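Local coordinates for protein putative hydrolase (Chromobacterium violaceum, PDB 3MCW) that is a putative hydrolase of the isochorismatase family, probably related to the nicotinamidases, at residues 17-22 / 124-129. Residues are numbered along the deposited sequence; the frame is centred on the assembly and turned at random. Where two conformers were deposited one is given.
With EDO (1,2-ethanediol), chain I.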
loop_
_atom_site.group_PDB
_atom_site.type_symbol
_atom_site.label_atom_id
_atom_site.label_comp_id
_atom_site.label_asym_id
_atom_site.label_seq_id
_atom_site.Cartn_x
_atom_site.Cartn_y
_atom_site.Cartn_z
ATOM N N LEU A 17 2.420 -3.827 16.592
ATOM C CA LEU A 17 3.651 -3.007 16.569
ATOM C C LEU A 17 4.567 -3.504 15.470
ATOM O O LEU A 17 5.003 -4.645 15.520
ATOM C CB LEU A 17 4.353 -3.061 17.923
ATOM C CG LEU A 17 3.616 -2.415 19.082
ATOM C CD1 LEU A 17 4.423 -2.580 20.390
ATOM C CD2 LEU A 17 3.300 -0.967 18.804
ATOM N N ILE A 18 4.882 -2.639 14.515
ATOM C CA ILE A 18 5.572 -3.045 13.294
ATOM C C ILE A 18 7.039 -2.643 13.260
ATOM O O ILE A 18 7.380 -1.458 13.200
ATOM C CB ILE A 18 4.790 -2.542 12.076
ATOM C CG1 ILE A 18 3.391 -3.180 12.053
ATOM C CG2 ILE A 18 5.628 -2.751 10.775
ATOM C CD1 ILE A 18 2.501 -2.570 10.974
ATOM N N ASP A 19 7.886 -3.653 13.279
ATOM C CA ASP A 19 9.274 -3.550 12.878
ATOM C C ASP A 19 10.119 -2.552 13.687
ATOM O O ASP A 19 11.051 -1.951 13.168
ATOM C CB ASP A 19 9.410 -3.235 11.376
ATOM C CG ASP A 19 8.851 -4.293 10.468
ATOM O OD1 ASP A 19 8.425 -5.359 10.916
ATOM O OD2 ASP A 19 8.804 -4.016 9.227
HETATM N N MSE A 20 9.824 -2.441 14.971
HETATM C CA MSE A 20 10.513 -1.496 15.861
HETATM C C MSE A 20 11.807 -2.127 16.361
HETATM O O MSE A 20 11.945 -2.465 17.526
HETATM C CB MSE A 20 9.594 -1.055 16.985
HETATM C CG MSE A 20 8.510 -0.135 16.480
HETATM SE SE MSE A 20 9.167 1.620 15.946
HETATM C CE MSE A 20 9.116 2.192 17.879
ATOM N N GLN A 21 12.739 -2.257 15.434
ATOM C CA GLN A 21 14.013 -2.931 15.581
ATOM C C GLN A 21 15.140 -1.910 15.484
ATOM O O GLN A 21 15.000 -0.826 14.913
ATOM C CB GLN A 21 14.157 -4.044 14.553
ATOM C CG GLN A 21 13.212 -5.209 14.795
ATOM C CD GLN A 21 12.936 -5.995 13.536
ATOM O OE1 GLN A 21 11.952 -5.720 12.841
ATOM N NE2 GLN A 21 13.811 -6.963 13.218
ATOM N N GLN A 22 16.276 -2.263 16.078
ATOM C CA GLN A 22 17.390 -1.330 16.183
ATOM C C GLN A 22 17.966 -0.942 14.819
ATOM O O GLN A 22 18.573 0.117 14.695
ATOM C CB GLN A 22 18.457 -1.875 17.116
ATOM C CG GLN A 22 17.925 -2.001 18.558
ATOM C CD GLN A 22 18.863 -2.685 19.508
ATOM O OE1 GLN A 22 20.048 -2.546 19.390
ATOM N NE2 GLN A 22 18.318 -3.458 20.440
ATOM N N SER A 124 5.604 5.055 5.740
ATOM C CA SER A 124 5.354 5.023 4.323
ATOM C C SER A 124 5.752 3.712 3.645
ATOM O O SER A 124 5.446 3.529 2.479
ATOM C CB SER A 124 6.107 6.191 3.689
ATOM O OG SER A 124 7.469 6.186 4.112
ATOM N N ASN A 125 6.436 2.811 4.363
ATOM C CA ASN A 125 6.883 1.556 3.799
ATOM C C ASN A 125 6.109 0.402 4.453
ATOM O O ASN A 125 4.964 0.160 4.058
ATOM C CB ASN A 125 8.403 1.446 3.776
ATOM C CG ASN A 125 8.857 0.319 2.873
ATOM O OD1 ASN A 125 8.090 -0.177 2.042
ATOM N ND2 ASN A 125 10.095 -0.041 2.977
ATOM N N SER A 126 6.668 -0.291 5.442
ATOM C CA SER A 126 5.978 -1.447 5.991
ATOM C C SER A 126 4.695 -1.124 6.729
ATOM O O SER A 126 3.757 -1.931 6.713
ATOM C CB SER A 126 6.922 -2.264 6.862
ATOM O OG SER A 126 7.903 -2.922 6.071
ATOM N N VAL A 127 4.630 0.020 7.418
ATOM C CA VAL A 127 3.376 0.385 8.081
ATOM C C VAL A 127 2.276 0.604 7.019
ATOM O O VAL A 127 1.227 -0.008 7.083
ATOM C CB VAL A 127 3.516 1.614 8.979
ATOM C CG1 VAL A 127 2.197 2.052 9.502
ATOM C CG2 VAL A 127 4.488 1.315 10.156
ATOM N N GLU A 128 2.547 1.433 6.019
ATOM C CA GLU A 128 1.575 1.692 4.972
ATOM C C GLU A 128 1.196 0.399 4.230
ATOM O O GLU A 128 0.002 0.211 3.956
ATOM C CB GLU A 128 2.103 2.743 4.018
ATOM C CG GLU A 128 1.154 3.045 2.878
ATOM C CD GLU A 128 1.358 4.387 2.214
ATOM O OE1 GLU A 128 2.258 5.152 2.601
ATOM O OE2 GLU A 128 0.570 4.602 1.279
ATOM N N ALA A 129 2.152 -0.445 3.903
ATOM C CA ALA A 129 1.816 -1.687 3.180
ATOM C C ALA A 129 0.861 -2.542 3.999
ATOM O O ALA A 129 -0.122 -3.107 3.499
ATOM C CB ALA A 129 3.083 -2.482 2.869
HETATM C C1 EDO I . 12.950 1.255 7.345
HETATM O O1 EDO I . 13.830 0.134 7.222
HETATM C C2 EDO I . 12.693 1.846 5.986
HETATM O O2 EDO I . 11.542 1.279 5.397
#
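Ile18 and Val127 stand opposite each other with their CA atoms 6.6 Å apart, where strand 14-18 of the parallel sheet reaches its C-terminal end and meets the first turns of helix 123-136. This is the α/β fold of the isochorismatase family, and it illustrates the rule that parallel α/β proteins place their active sites at the C-terminal ends of the strands: Ile18 packs on the helix and Asp19 follows just beyond the strand end. Ile18 supplies the apolar half. Its CG2, anti to the backbone N (chi1 -62° for CG1), is directed at the helix and lies 4.2 Å from Ser126 CB and 4.3 Å from Val127 CG2. The other branch, through CG1, carries CD1 alongside the helix backbone, 4.2 Å from Val127 CA. One residue on, the chain leaves the strand and Asp19 takes over with a carboxylate. Its OD2 forms a salt bridge with Lys93 NZ, and the same ammonium group is hydrogen-bonded to Ser126 OG, so that the lysine links loop and helix. Asp19 and Lys93 probably correspond to the triad Asp and Lys of the family's cysteine hydrolases, but Ser126 stands where those enzymes carry their cysteine. Nearby, Asn125 ND2 donates a nearly straight bond of 3.1 Å to O2 of an ethanediol, probably from the crystallisation liquor, whereas Asp19 OD2 approaches Ser126 OG and CB equally, at 3.5 Å.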